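DUF2019 domain-containing protein (Rhodopseudomonas palustris, PDB 2I9C) is of unknown function but folds as a compact, all-helical DUF2019 domain whose family is grouped with the TPR-like helical repeats. Local coordinates at residues A[5-10]-A[48-53]; A[13-18]-A[63-68]; A[19-24]-A[38-43]; A[77-82]-A[105-110]. All blocks are in the same frame, centred on the assembly; numbering follows the deposited sequence. Where two conformers were deposited one is given.

Interaction 1: residues A[5-10]-A[48-53]; sequences DLHQMT and ADELKA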
loop_
_atom_site.group_PDB
_atom_site.type_symbol
_atom_site.label_atom_id
_atom_site.label_comp_id
_atom_site.label_asym_id
_atom_site.label_seq_id
_atom_site.Cartn_x
_atom_site.Cartn_y
_atom_site.Cartn_z
ATOM N N ASP A 5 -18.121 2.286 -6.018
ATOM C CA ASP A 5 -18.815 1.883 -4.786
ATOM C C ASP A 5 -18.327 0.492 -4.295
ATOM O O ASP A 5 -18.618 -0.553 -4.904
ATOM C CB ASP A 5 -20.346 1.919 -4.984
ATOM C CG ASP A 5 -21.125 1.313 -3.801
ATOM O OD1 ASP A 5 -20.519 1.072 -2.725
ATOM O OD2 ASP A 5 -22.353 1.069 -3.953
ATOM N N LEU A 6 -17.596 0.497 -3.179
ATOM C CA LEU A 6 -16.957 -0.710 -2.626
ATOM C C LEU A 6 -17.574 -1.032 -1.287
ATOM O O LEU A 6 -17.175 -1.968 -0.599
ATOM C CB LEU A 6 -15.468 -0.453 -2.447
ATOM C CG LEU A 6 -14.781 -0.200 -3.771
ATOM C CD1 LEU A 6 -13.401 0.372 -3.549
ATOM C CD2 LEU A 6 -14.753 -1.480 -4.585
ATOM N N HIS A 7 -18.582 -0.238 -0.949
ATOM C CA HIS A 7 -19.246 -0.258 0.336
ATOM C C HIS A 7 -19.896 -1.600 0.621
ATOM O O HIS A 7 -20.125 -1.944 1.778
ATOM C CB HIS A 7 -20.308 0.865 0.353
ATOM C CG HIS A 7 -20.809 1.205 1.715
ATOM N ND1 HIS A 7 -20.406 2.337 2.391
ATOM C CD2 HIS A 7 -21.676 0.560 2.534
ATOM C CE1 HIS A 7 -21.018 2.387 3.561
ATOM N NE2 HIS A 7 -21.787 1.314 3.678
ATOM N N GLN A 8 -20.191 -2.350 -0.443
ATOM C CA GLN A 8 -20.896 -3.632 -0.328
ATOM C C GLN A 8 -19.955 -4.837 -0.234
ATOM O O GLN A 8 -20.390 -5.967 -0.036
ATOM C CB GLN A 8 -21.912 -3.816 -1.479
ATOM C CG GLN A 8 -23.040 -2.812 -1.450
ATOM C CD GLN A 8 -23.569 -2.625 -0.039
ATOM O OE1 GLN A 8 -23.924 -3.599 0.649
ATOM N NE2 GLN A 8 -23.607 -1.370 0.407
HETATM N N MSE A 9 -18.663 -4.578 -0.387
HETATM C CA MSE A 9 -17.670 -5.639 -0.359
HETATM C C MSE A 9 -17.246 -5.963 1.050
HETATM O O MSE A 9 -17.163 -5.061 1.886
HETATM C CB MSE A 9 -16.462 -5.235 -1.189
HETATM C CG MSE A 9 -16.639 -5.561 -2.657
HETATM SE SE MSE A 9 -14.990 -5.166 -3.692
HETATM C CE MSE A 9 -13.774 -6.082 -2.741
ATOM N N THR A 10 -16.998 -7.246 1.321
ATOM C CA THR A 10 -16.509 -7.654 2.638
ATOM C C THR A 10 -15.074 -7.175 2.804
ATOM O O THR A 10 -14.367 -6.984 1.849
ATOM C CB THR A 10 -16.560 -9.183 2.915
ATOM O OG1 THR A 10 -15.649 -9.869 2.068
ATOM C CG2 THR A 10 -17.987 -9.771 2.773
ATOM N N ALA A 48 -8.408 1.383 0.056
ATOM C CA ALA A 48 -7.858 1.814 1.337
ATOM C C ALA A 48 -8.789 2.782 2.033
ATOM O O ALA A 48 -8.964 2.671 3.246
ATOM C CB ALA A 48 -6.501 2.441 1.163
ATOM N N ASP A 49 -9.406 3.704 1.276
ATOM C CA ASP A 49 -10.407 4.650 1.841
ATOM C C ASP A 49 -11.637 3.961 2.375
ATOM O O ASP A 49 -12.167 4.337 3.422
ATOM C CB ASP A 49 -10.836 5.710 0.819
ATOM C CG ASP A 49 -9.795 6.818 0.667
ATOM O OD1 ASP A 49 -8.745 6.774 1.370
ATOM O OD2 ASP A 49 -10.011 7.694 -0.180
ATOM N N GLU A 50 -12.098 2.938 1.657
ATOM C CA GLU A 50 -13.232 2.155 2.140
ATOM C C GLU A 50 -12.867 1.411 3.457
ATOM O O GLU A 50 -13.646 1.383 4.398
ATOM C CB GLU A 50 -13.725 1.168 1.058
ATOM C CG GLU A 50 -14.847 0.222 1.535
ATOM C CD GLU A 50 -16.151 0.935 1.900
ATOM O OE1 GLU A 50 -16.428 2.088 1.448
ATOM O OE2 GLU A 50 -16.919 0.346 2.666
ATOM N N LEU A 51 -11.688 0.800 3.499
ATOM C CA LEU A 51 -11.278 0.050 4.682
ATOM C C LEU A 51 -11.141 1.036 5.854
ATOM O O LEU A 51 -11.582 0.755 6.958
ATOM C CB LEU A 51 -9.937 -0.653 4.431
ATOM C CG LEU A 51 -9.980 -1.911 3.577
ATOM C CD1 LEU A 51 -8.575 -2.261 3.101
ATOM C CD2 LEU A 51 -10.546 -3.056 4.406
ATOM N N LYS A 52 -10.507 2.176 5.606
ATOM C CA LYS A 52 -10.402 3.233 6.624
ATOM C C LYS A 52 -11.792 3.649 7.162
ATOM O O LYS A 52 -11.949 3.757 8.362
ATOM C CB LYS A 52 -9.616 4.452 6.091
ATOM C CG LYS A 52 -9.609 5.646 7.079
ATOM C CD LYS A 52 -8.943 6.906 6.519
ATOM C CE LYS A 52 -9.669 7.426 5.296
ATOM N NZ LYS A 52 -9.525 8.906 5.113
ATOM N N ALA A 53 -12.798 3.808 6.292
ATOM C CA ALA A 53 -14.160 4.216 6.715
ATOM C C ALA A 53 -14.932 3.229 7.573
ATOM O O ALA A 53 -15.986 3.574 8.125
ATOM C CB ALA A 53 -15.021 4.641 5.511
#
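Glu50 on helix 34-53 carries nearly all of this contact, laying its side chain against the backbone of Leu6 and His7 in the loop that leads into helix 11-30. At the base the methylene CG of Glu50 packs on the Leu6 carbonyl, 3.8 Å from O of Leu6, and on the leucine's CB, 4.1 Å away; this leucine is buried against Glu46 and Ile47. CG of Glu50 is anti to the backbone N (chi1 175°) and the chain bends at chi2 (64°), which folds the carboxylate onto the loop, OE2 of Glu50 lying 3.3 Å from CA of His7. Within the loop, an Asx turn, in which Asp5 OD1 accepts from the backbone N of His7 (2.9 Å), runs into a type I beta turn from Leu6 to Met9. On the solvent side the fit is looser: the side chains of His7 and Glu50 cross at about a right angle, with ring and carboxylate planes 63° apart, and ND1 of His7 stays 4.0 Å from OE2 of Glu50. That OE2 is salt-bridged to Arg54, which also bonds to O of Met9. With an alanine in place of Glu50, Arg54 would probably lose this carboxylate and a gap would open beneath the loop.

Interaction 2: residues A[13-18]-A[63-68]; sequences DLVALF and LSLFEY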
loop_
_atom_site.group_PDB
_atom_site.type_symbol
_atom_site.label_atom_id
_atom_site.label_comp_id
_atom_site.label_asym_id
_atom_site.label_seq_id
_atom_site.Cartn_x
_atom_site.Cartn_y
_atom_site.Cartn_z
ATOM N N ASP A 13 -12.586 -9.522 1.173
ATOM C CA ASP A 13 -12.589 -9.346 -0.292
ATOM C C ASP A 13 -11.817 -8.095 -0.705
ATOM O O ASP A 13 -11.124 -8.112 -1.722
ATOM C CB ASP A 13 -14.024 -9.257 -0.864
ATOM C CG ASP A 13 -14.698 -10.634 -1.023
ATOM O OD1 ASP A 13 -13.999 -11.678 -0.935
ATOM O OD2 ASP A 13 -15.953 -10.673 -1.238
ATOM N N LEU A 14 -11.967 -7.017 0.065
ATOM C CA LEU A 14 -11.160 -5.783 -0.125
ATOM C C LEU A 14 -9.636 -6.035 -0.013
ATOM O O LEU A 14 -8.837 -5.522 -0.838
ATOM C CB LEU A 14 -11.623 -4.685 0.854
ATOM C CG LEU A 14 -13.019 -4.088 0.528
ATOM C CD1 LEU A 14 -13.542 -3.344 1.694
ATOM C CD2 LEU A 14 -12.965 -3.161 -0.717
ATOM N N VAL A 15 -9.225 -6.779 1.008
ATOM C CA VAL A 15 -7.797 -7.143 1.135
ATOM C C VAL A 15 -7.297 -7.940 -0.078
ATOM O O VAL A 15 -6.215 -7.664 -0.614
ATOM C CB VAL A 15 -7.476 -7.874 2.473
ATOM C CG1 VAL A 15 -5.994 -8.258 2.542
ATOM C CG2 VAL A 15 -7.749 -6.940 3.643
ATOM N N ALA A 16 -8.089 -8.934 -0.503
ATOM C CA ALA A 16 -7.701 -9.779 -1.626
ATOM C C ALA A 16 -7.641 -8.880 -2.863
ATOM O O ALA A 16 -6.748 -9.022 -3.677
ATOM C CB ALA A 16 -8.703 -10.969 -1.839
ATOM N N LEU A 17 -8.624 -7.980 -3.035
ATOM C CA LEU A 17 -8.607 -7.139 -4.249
ATOM C C LEU A 17 -7.443 -6.125 -4.196
ATOM O O LEU A 17 -6.809 -5.849 -5.204
ATOM C CB LEU A 17 -9.950 -6.419 -4.443
ATOM C CG LEU A 17 -10.075 -5.583 -5.720
ATOM C CD1 LEU A 17 -10.059 -6.526 -7.005
ATOM C CD2 LEU A 17 -11.400 -4.737 -5.642
ATOM N N PHE A 18 -7.173 -5.579 -3.017
ATOM C CA PHE A 18 -6.011 -4.709 -2.837
ATOM C C PHE A 18 -4.741 -5.438 -3.359
ATOM O O PHE A 18 -3.938 -4.854 -4.091
ATOM C CB PHE A 18 -5.852 -4.343 -1.349
ATOM C CG PHE A 18 -4.699 -3.374 -1.057
ATOM C CD1 PHE A 18 -4.940 -2.012 -0.848
ATOM C CD2 PHE A 18 -3.391 -3.839 -0.989
ATOM C CE1 PHE A 18 -3.886 -1.134 -0.553
ATOM C CE2 PHE A 18 -2.327 -2.990 -0.713
ATOM C CZ PHE A 18 -2.577 -1.635 -0.488
ATOM N N LEU A 63 -2.166 -5.297 7.022
ATOM C CA LEU A 63 -0.972 -5.813 7.646
ATOM C C LEU A 63 -0.662 -7.274 7.204
ATOM O O LEU A 63 0.512 -7.640 7.120
ATOM C CB LEU A 63 -1.078 -5.689 9.181
ATOM C CG LEU A 63 -1.001 -4.315 9.889
ATOM C CD1 LEU A 63 -1.239 -4.497 11.393
ATOM C CD2 LEU A 63 0.398 -3.672 9.706
ATOM N N SER A 64 -1.693 -8.085 6.921
ATOM C CA SER A 64 -1.521 -9.477 6.408
ATOM C C SER A 64 -0.732 -9.546 5.106
ATOM O O SER A 64 -0.202 -10.598 4.742
ATOM C CB SER A 64 -2.875 -10.083 6.107
ATOM O OG SER A 64 -3.537 -10.426 7.310
ATOM N N LEU A 65 -0.677 -8.433 4.388
ATOM C CA LEU A 65 -0.001 -8.398 3.129
ATOM C C LEU A 65 1.493 -8.132 3.186
ATOM O O LEU A 65 2.120 -8.090 2.142
ATOM C CB LEU A 65 -0.654 -7.338 2.251
ATOM C CG LEU A 65 -2.132 -7.565 1.938
ATOM C CD1 LEU A 65 -2.582 -6.424 0.947
ATOM C CD2 LEU A 65 -2.429 -8.949 1.321
ATOM N N PHE A 66 2.056 -7.891 4.379
ATOM C CA PHE A 66 3.508 -7.596 4.506
ATOM C C PHE A 66 4.361 -8.794 4.077
ATOM O O PHE A 66 5.536 -8.599 3.761
ATOM C CB PHE A 66 3.877 -7.254 5.949
ATOM C CG PHE A 66 3.527 -5.825 6.384
ATOM C CD1 PHE A 66 2.662 -5.022 5.646
ATOM C CD2 PHE A 66 4.030 -5.322 7.605
ATOM C CE1 PHE A 66 2.312 -3.765 6.105
ATOM C CE2 PHE A 66 3.716 -4.006 8.047
ATOM C CZ PHE A 66 2.860 -3.232 7.305
ATOM N N GLU A 67 3.815 -10.019 4.151
ATOM C CA GLU A 67 4.523 -11.224 3.673
ATOM C C GLU A 67 4.130 -11.616 2.227
ATOM O O GLU A 67 4.674 -12.553 1.665
ATOM C CB GLU A 67 4.355 -12.409 4.638
ATOM C CG GLU A 67 4.860 -12.093 6.028
ATOM C CD GLU A 67 4.702 -13.257 6.963
ATOM O OE1 GLU A 67 4.344 -14.333 6.477
ATOM O OE2 GLU A 67 4.914 -13.092 8.175
ATOM N N TYR A 68 3.224 -10.861 1.621
ATOM C CA TYR A 68 2.774 -11.137 0.233
ATOM C C TYR A 68 4.010 -11.156 -0.735
ATOM O O TYR A 68 4.815 -10.251 -0.675
ATOM C CB TYR A 68 1.701 -10.103 -0.217
ATOM C CG TYR A 68 1.015 -10.543 -1.490
ATOM C CD1 TYR A 68 -0.213 -11.234 -1.435
ATOM C CD2 TYR A 68 1.645 -10.391 -2.736
ATOM C CE1 TYR A 68 -0.813 -11.732 -2.576
ATOM C CE2 TYR A 68 1.061 -10.911 -3.902
ATOM C CZ TYR A 68 -0.175 -11.543 -3.804
ATOM O OH TYR A 68 -0.760 -12.003 -4.916
#
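Leu65, in the 3-10 turn that precedes helix 71-79, inserts its forked tip between Val15 and Phe18 of helix 11-30. CB of Leu65 serves only as the start of the chain, and contact with the helical segment begins at the next atom. From CB, the chain turns so that CG stands anti to the carbonyl carbon (chi1 -61°), which carries the branch point toward the helix. CG of Leu65 is itself in contact, 4.0 Å from CG1 of Val15. There the chain divides. CD2 continues along the valine, 3.8 Å from CG1 of Val15, the valine and leucine chains running antiparallel alongside each other; this same methyl also reaches Ala19, one turn further along the helix. The other branch, CD1, goes to the phenylalanine and lies 3.3 Å from CD2 of Phe18 and 3.8 Å from CE2 of Phe18, an oblique approach to the ring.

Val15 and Phe18 stand three residues apart, so both look out from one side of helix 11-30, and the fork of Leu65 uses each in turn. Phe18 sends its ring across with CG anti to the backbone N (chi1 -177°), and the ring also meets Met44 of helix 34-53, Gln76 of helix 71-79 and Leu80. Leu65 in turn rests on Ala77, joining helix 11-30 to helix 71-79 through this turn. All three touching side chains are buried and apolar, so the hold between the segments is one of shape and dispersion and of water excluded from the core, with no polar pairing to fix its direction.

Interaction 3: residues A[19-24]-A[38-43]; sequences AKVTVE and NRLFGV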
loop_
_atom_site.group_PDB
_atom_site.type_symbol
_atom_site.label_atom_id
_atom_site.label_comp_id
_atom_site.label_asym_id
_atom_site.label_seq_id
_atom_site.Cartn_x
_atom_site.Cartn_y
_atom_site.Cartn_z
ATOM N N ALA A 19 -4.524 -6.687 -2.948
ATOM C CA ALA A 19 -3.321 -7.385 -3.399
ATOM C C ALA A 19 -3.314 -7.624 -4.930
ATOM O O ALA A 19 -2.275 -7.477 -5.585
ATOM C CB ALA A 19 -3.136 -8.744 -2.636
ATOM N N LYS A 20 -4.470 -8.005 -5.483
ATOM C CA LYS A 20 -4.577 -8.260 -6.932
ATOM C C LYS A 20 -4.263 -6.996 -7.726
ATOM O O LYS A 20 -3.517 -7.056 -8.690
ATOM C CB LYS A 20 -5.959 -8.834 -7.325
ATOM C CG LYS A 20 -6.084 -9.286 -8.804
ATOM C CD LYS A 20 -7.514 -9.650 -9.200
ATOM C CE LYS A 20 -7.507 -10.755 -10.264
ATOM N NZ LYS A 20 -8.251 -10.352 -11.489
ATOM N N VAL A 21 -4.831 -5.855 -7.330
ATOM C CA VAL A 21 -4.590 -4.625 -8.110
ATOM C C VAL A 21 -3.157 -4.078 -7.967
ATOM O O VAL A 21 -2.626 -3.460 -8.876
ATOM C CB VAL A 21 -5.688 -3.483 -7.890
ATOM C CG1 VAL A 21 -7.045 -4.031 -7.975
ATOM C CG2 VAL A 21 -5.507 -2.809 -6.575
ATOM N N THR A 22 -2.534 -4.301 -6.827
ATOM C CA THR A 22 -1.181 -3.858 -6.603
ATOM C C THR A 22 -0.126 -4.785 -7.263
ATOM O O THR A 22 0.929 -4.320 -7.737
ATOM C CB THR A 22 -1.038 -3.651 -5.108
ATOM O OG1 THR A 22 -2.161 -2.849 -4.690
ATOM C CG2 THR A 22 0.242 -2.943 -4.761
ATOM N N VAL A 23 -0.420 -6.087 -7.334
ATOM C CA VAL A 23 0.372 -6.989 -8.224
ATOM C C VAL A 23 0.297 -6.464 -9.669
ATOM O O VAL A 23 1.298 -6.347 -10.369
ATOM C CB VAL A 23 -0.177 -8.436 -8.148
ATOM C CG1 VAL A 23 0.263 -9.283 -9.350
ATOM C CG2 VAL A 23 0.296 -9.099 -6.828
ATOM N N GLU A 24 -0.912 -6.156 -10.129
ATOM C CA GLU A 24 -1.064 -5.617 -11.460
ATOM C C GLU A 24 -0.402 -4.248 -11.637
ATOM O O GLU A 24 0.082 -3.965 -12.724
ATOM C CB GLU A 24 -2.526 -5.599 -11.871
ATOM C CG GLU A 24 -3.084 -7.032 -12.057
ATOM C CD GLU A 24 -4.571 -7.047 -12.445
ATOM O OE1 GLU A 24 -5.033 -6.081 -13.109
ATOM O OE2 GLU A 24 -5.272 -8.033 -12.073
ATOM N N ASN A 38 -1.825 3.907 -13.423
ATOM C CA ASN A 38 -2.542 5.020 -12.809
ATOM C C ASN A 38 -3.970 4.628 -12.405
ATOM O O ASN A 38 -4.435 4.971 -11.317
ATOM C CB ASN A 38 -2.564 6.241 -13.781
ATOM C CG ASN A 38 -1.195 6.851 -13.962
ATOM O OD1 ASN A 38 -0.324 6.763 -13.063
ATOM N ND2 ASN A 38 -0.985 7.483 -15.117
ATOM N N ARG A 39 -4.663 3.889 -13.267
ATOM C CA ARG A 39 -6.020 3.457 -12.922
ATOM C C ARG A 39 -6.016 2.440 -11.784
ATOM O O ARG A 39 -6.825 2.535 -10.881
ATOM C CB ARG A 39 -6.793 2.957 -14.130
ATOM C CG ARG A 39 -6.988 4.019 -15.203
ATOM C CD ARG A 39 -8.104 3.642 -16.173
ATOM N NE ARG A 39 -8.459 4.773 -16.986
ATOM C CZ ARG A 39 -9.349 5.696 -16.629
ATOM N NH1 ARG A 39 -9.960 5.617 -15.453
ATOM N NH2 ARG A 39 -9.585 6.710 -17.411
ATOM N N LEU A 40 -5.109 1.471 -11.831
ATOM C CA LEU A 40 -4.907 0.534 -10.719
ATOM C C LEU A 40 -4.550 1.222 -9.406
ATOM O O LEU A 40 -5.014 0.805 -8.332
ATOM C CB LEU A 40 -3.842 -0.492 -11.103
ATOM C CG LEU A 40 -4.261 -1.444 -12.223
ATOM C CD1 LEU A 40 -3.005 -2.121 -12.693
ATOM C CD2 LEU A 40 -5.296 -2.460 -11.774
ATOM N N PHE A 41 -3.748 2.282 -9.476
ATOM C CA PHE A 41 -3.467 3.078 -8.280
ATOM C C PHE A 41 -4.727 3.700 -7.689
ATOM O O PHE A 41 -4.927 3.618 -6.477
ATOM C CB PHE A 41 -2.406 4.174 -8.540
ATOM C CG PHE A 41 -1.939 4.875 -7.282
ATOM C CD1 PHE A 41 -0.892 4.332 -6.526
ATOM C CD2 PHE A 41 -2.565 6.034 -6.828
ATOM C CE1 PHE A 41 -0.458 4.962 -5.353
ATOM C CE2 PHE A 41 -2.142 6.679 -5.655
ATOM C CZ PHE A 41 -1.072 6.132 -4.915
ATOM N N GLY A 42 -5.556 4.340 -8.536
ATOM C CA GLY A 42 -6.852 4.894 -8.095
ATOM C C GLY A 42 -7.749 3.844 -7.436
ATOM O O GLY A 42 -8.360 4.096 -6.388
ATOM N N VAL A 43 -7.849 2.675 -8.051
ATOM C CA VAL A 43 -8.636 1.582 -7.456
ATOM C C VAL A 43 -8.115 1.217 -6.068
ATOM O O VAL A 43 -8.902 1.057 -5.104
ATOM C CB VAL A 43 -8.673 0.323 -8.369
ATOM C CG1 VAL A 43 -9.412 -0.790 -7.673
ATOM C CG2 VAL A 43 -9.401 0.648 -9.656
#
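Leu40 of helix 34-53 reaches across to segment 19-24 of helix 11-30 and sets its two methyls on Glu24 and Val21. CD1 of Leu40 lies over the backbone at the carboxyl side of Glu24, 3.5 Å from its C, and is 3.6 Å from CB of Glu24. The other methyl, CD2 of Leu40, stands 4.0 Å from CB of Val21 and also approaches OE1 of Glu24. The leucine and glutamate side chains cross at about a right angle, with CB of Glu24 giving the leucine an apolar surface. One turn along helix 34-53, CG1 of Val43 meets CG1 of Val21 at 4.0 Å.

The torsions and neighbours behind this first shell explain the fit. Val21 turns CG1 anti to its carbonyl carbon (chi1 -47°), which directs that methyl to Val43, while CG2 occupies the crowded position and comes 4.0 Å from O of Leu40. Glu24 is extended beyond CG, and its carboxylate makes a long, weak ion pair to Arg36. Further out, Met44 touches Val21 and also Thr22, whose other neighbours, Gln72, Val73 and Gln76, belong to helix 71-79.

The two segments run nearly antiparallel, their N-to-C directions 157° apart and their axes 9.0 Å from each other at closest approach. Packed along one another across a short connection, helices 11-30 and 34-53 form an antiparallel helical hairpin, an arrangement consistent with the family's place among the TPR-like helical folds.

Interaction 4: residues A[77-82]-A[105-110]; sequences AAKLTL and AGDAGM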
loop_
_atom_site.group_PDB
_atom_site.type_symbol
_atom_site.label_atom_id
_atom_site.label_comp_id
_atom_site.label_asym_id
_atom_site.label_seq_id
_atom_site.Cartn_x
_atom_site.Cartn_y
_atom_site.Cartn_z
ATOM N N ALA A 77 1.151 -1.661 1.035
ATOM C CA ALA A 77 0.535 -2.073 2.302
ATOM C C ALA A 77 1.205 -1.364 3.500
ATOM O O ALA A 77 0.510 -0.900 4.408
ATOM C CB ALA A 77 0.584 -3.639 2.485
ATOM N N ALA A 78 2.526 -1.234 3.466
ATOM C CA ALA A 78 3.244 -0.542 4.516
ATOM C C ALA A 78 2.963 0.950 4.467
ATOM O O ALA A 78 2.708 1.584 5.499
ATOM C CB ALA A 78 4.754 -0.829 4.421
ATOM N N LYS A 79 2.962 1.535 3.267
ATOM C CA LYS A 79 2.607 2.970 3.169
ATOM C C LYS A 79 1.211 3.282 3.704
ATOM O O LYS A 79 1.013 4.272 4.379
ATOM C CB LYS A 79 2.747 3.497 1.735
ATOM C CG LYS A 79 4.195 3.697 1.334
ATOM C CD LYS A 79 4.387 3.900 -0.139
ATOM C CE LYS A 79 3.982 5.271 -0.622
ATOM N NZ LYS A 79 4.052 5.254 -2.148
ATOM N N LEU A 80 0.261 2.415 3.430
ATOM C CA LEU A 80 -1.145 2.666 3.803
ATOM C C LEU A 80 -1.496 2.197 5.216
ATOM O O LEU A 80 -2.640 2.363 5.668
ATOM C CB LEU A 80 -2.102 1.994 2.773
ATOM C CG LEU A 80 -2.176 2.788 1.449
ATOM C CD1 LEU A 80 -2.884 2.009 0.331
ATOM C CD2 LEU A 80 -2.913 4.083 1.687
ATOM N N THR A 81 -0.536 1.594 5.918
ATOM C CA THR A 81 -0.767 1.264 7.321
ATOM C C THR A 81 0.053 2.110 8.291
ATOM O O THR A 81 0.034 1.842 9.505
ATOM C CB THR A 81 -0.575 -0.243 7.619
ATOM O OG1 THR A 81 0.710 -0.689 7.166
ATOM C CG2 THR A 81 -1.622 -1.057 6.919
ATOM N N LEU A 82 0.781 3.108 7.798
ATOM C CA LEU A 82 1.565 3.964 8.717
ATOM C C LEU A 82 0.685 4.627 9.784
ATOM O O LEU A 82 1.129 4.826 10.893
ATOM C CB LEU A 82 2.363 5.040 7.974
ATOM C CG LEU A 82 3.637 4.556 7.269
ATOM C CD1 LEU A 82 3.956 5.498 6.074
ATOM C CD2 LEU A 82 4.782 4.551 8.268
ATOM N N ALA A 105 12.354 0.197 -3.273
ATOM C CA ALA A 105 13.278 0.617 -2.192
ATOM C C ALA A 105 13.518 2.140 -2.166
ATOM O O ALA A 105 13.758 2.711 -1.102
ATOM C CB ALA A 105 14.587 -0.110 -2.315
ATOM N N GLY A 106 13.414 2.806 -3.323
ATOM C CA GLY A 106 13.671 4.266 -3.386
ATOM C C GLY A 106 12.425 4.986 -2.914
ATOM O O GLY A 106 12.504 5.994 -2.212
ATOM N N ASP A 107 11.262 4.435 -3.273
ATOM C CA ASP A 107 9.964 4.956 -2.845
ATOM C C ASP A 107 9.910 4.829 -1.302
ATOM O O ASP A 107 9.544 5.780 -0.621
ATOM C CB ASP A 107 8.843 4.155 -3.554
ATOM C CG ASP A 107 7.443 4.694 -3.328
ATOM O OD1 ASP A 107 7.055 5.116 -2.216
ATOM O OD2 ASP A 107 6.638 4.612 -4.274
ATOM N N ALA A 108 10.304 3.676 -0.753
ATOM C CA ALA A 108 10.268 3.464 0.706
ATOM C C ALA A 108 11.240 4.365 1.442
ATOM O O ALA A 108 10.907 4.878 2.496
ATOM C CB ALA A 108 10.499 2.009 1.035
ATOM N N GLY A 109 12.424 4.578 0.845
ATOM C CA GLY A 109 13.453 5.476 1.357
ATOM C C GLY A 109 12.936 6.905 1.458
ATOM O O GLY A 109 13.088 7.547 2.518
HETATM N N MSE A 110 12.305 7.397 0.381
HETATM C CA MSE A 110 11.691 8.730 0.369
HETATM C C MSE A 110 10.558 8.872 1.419
HETATM O O MSE A 110 10.472 9.903 2.116
HETATM C CB MSE A 110 11.217 9.098 -1.045
HETATM C CG MSE A 110 10.630 10.525 -1.211
HETATM SE SE MSE A 110 11.925 12.024 -1.575
HETATM C CE MSE A 110 12.356 12.523 0.250
#
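Lys79, at the end of helix 71-79, reaches over to Asp107 on helix 104-117 and joins the two helices by an interhelical salt bridge in this all-helical domain. The ammonium nitrogen NZ of Lys79 gives a hydrogen bond to OD1 of Asp107 at 3.0 Å, taken on the syn lone pair of that oxygen. A second, weak bond runs from NZ of Lys79 to OD2 of Asp107 at 3.4 Å, so the carboxylate is gripped unequally through both oxygens. The lysine chain is bent at chi3 (75°), which turns the ammonium group onto the aspartate; the two side chains then cross at about a right angle, and CE of Lys79 also lies against OD1 of Asp107, 3.5 Å away. A methionine in place of Lys79 would probably leave the Asp107 carboxylate without its charged mate and the two helices without this tie.

Neither residue is buried, and the pair lies at the surface. Behind it, Ala78 and Leu82 turn to neighbouring helices, Ala78 meeting Gln92 and Leu93 of helix 86-99 and Leu82 meeting Cys111 and Leu115 of helix 104-117. A type I beta turn runs from Lys79 to Leu82, and the hydroxyl of the buried Thr81 is satisfied within the segment: OG1 of Thr81 donates to O of Ala77 at 2.8 Å, the donor lying 25° out of the carbonyl plane.

Overall arrangement
Along the chain, interaction 3 is nested inside the loops closed by interactions 1 and 2, which cross each other, while interaction 4 opens only after all three have closed. Interactions 2 and 3 share helix 11-30, and interactions 1 and 3 share helix 34-53, so one helical hairpin carries most of the first three; their centres lie about 12 to 15 Å apart. Interaction 4, about 22 Å from interaction 1 between centres, joins helices 71-79 and 104-117 on the other side of the chain's centre. Phe66 resting on Thr81 links interactions 2 and 4, and Ala48 on Leu80 links 1 and 4. Successive helices are thus packed into one continuous body, with the 63-68 turn packed between helix 11-30 and helix 71-79.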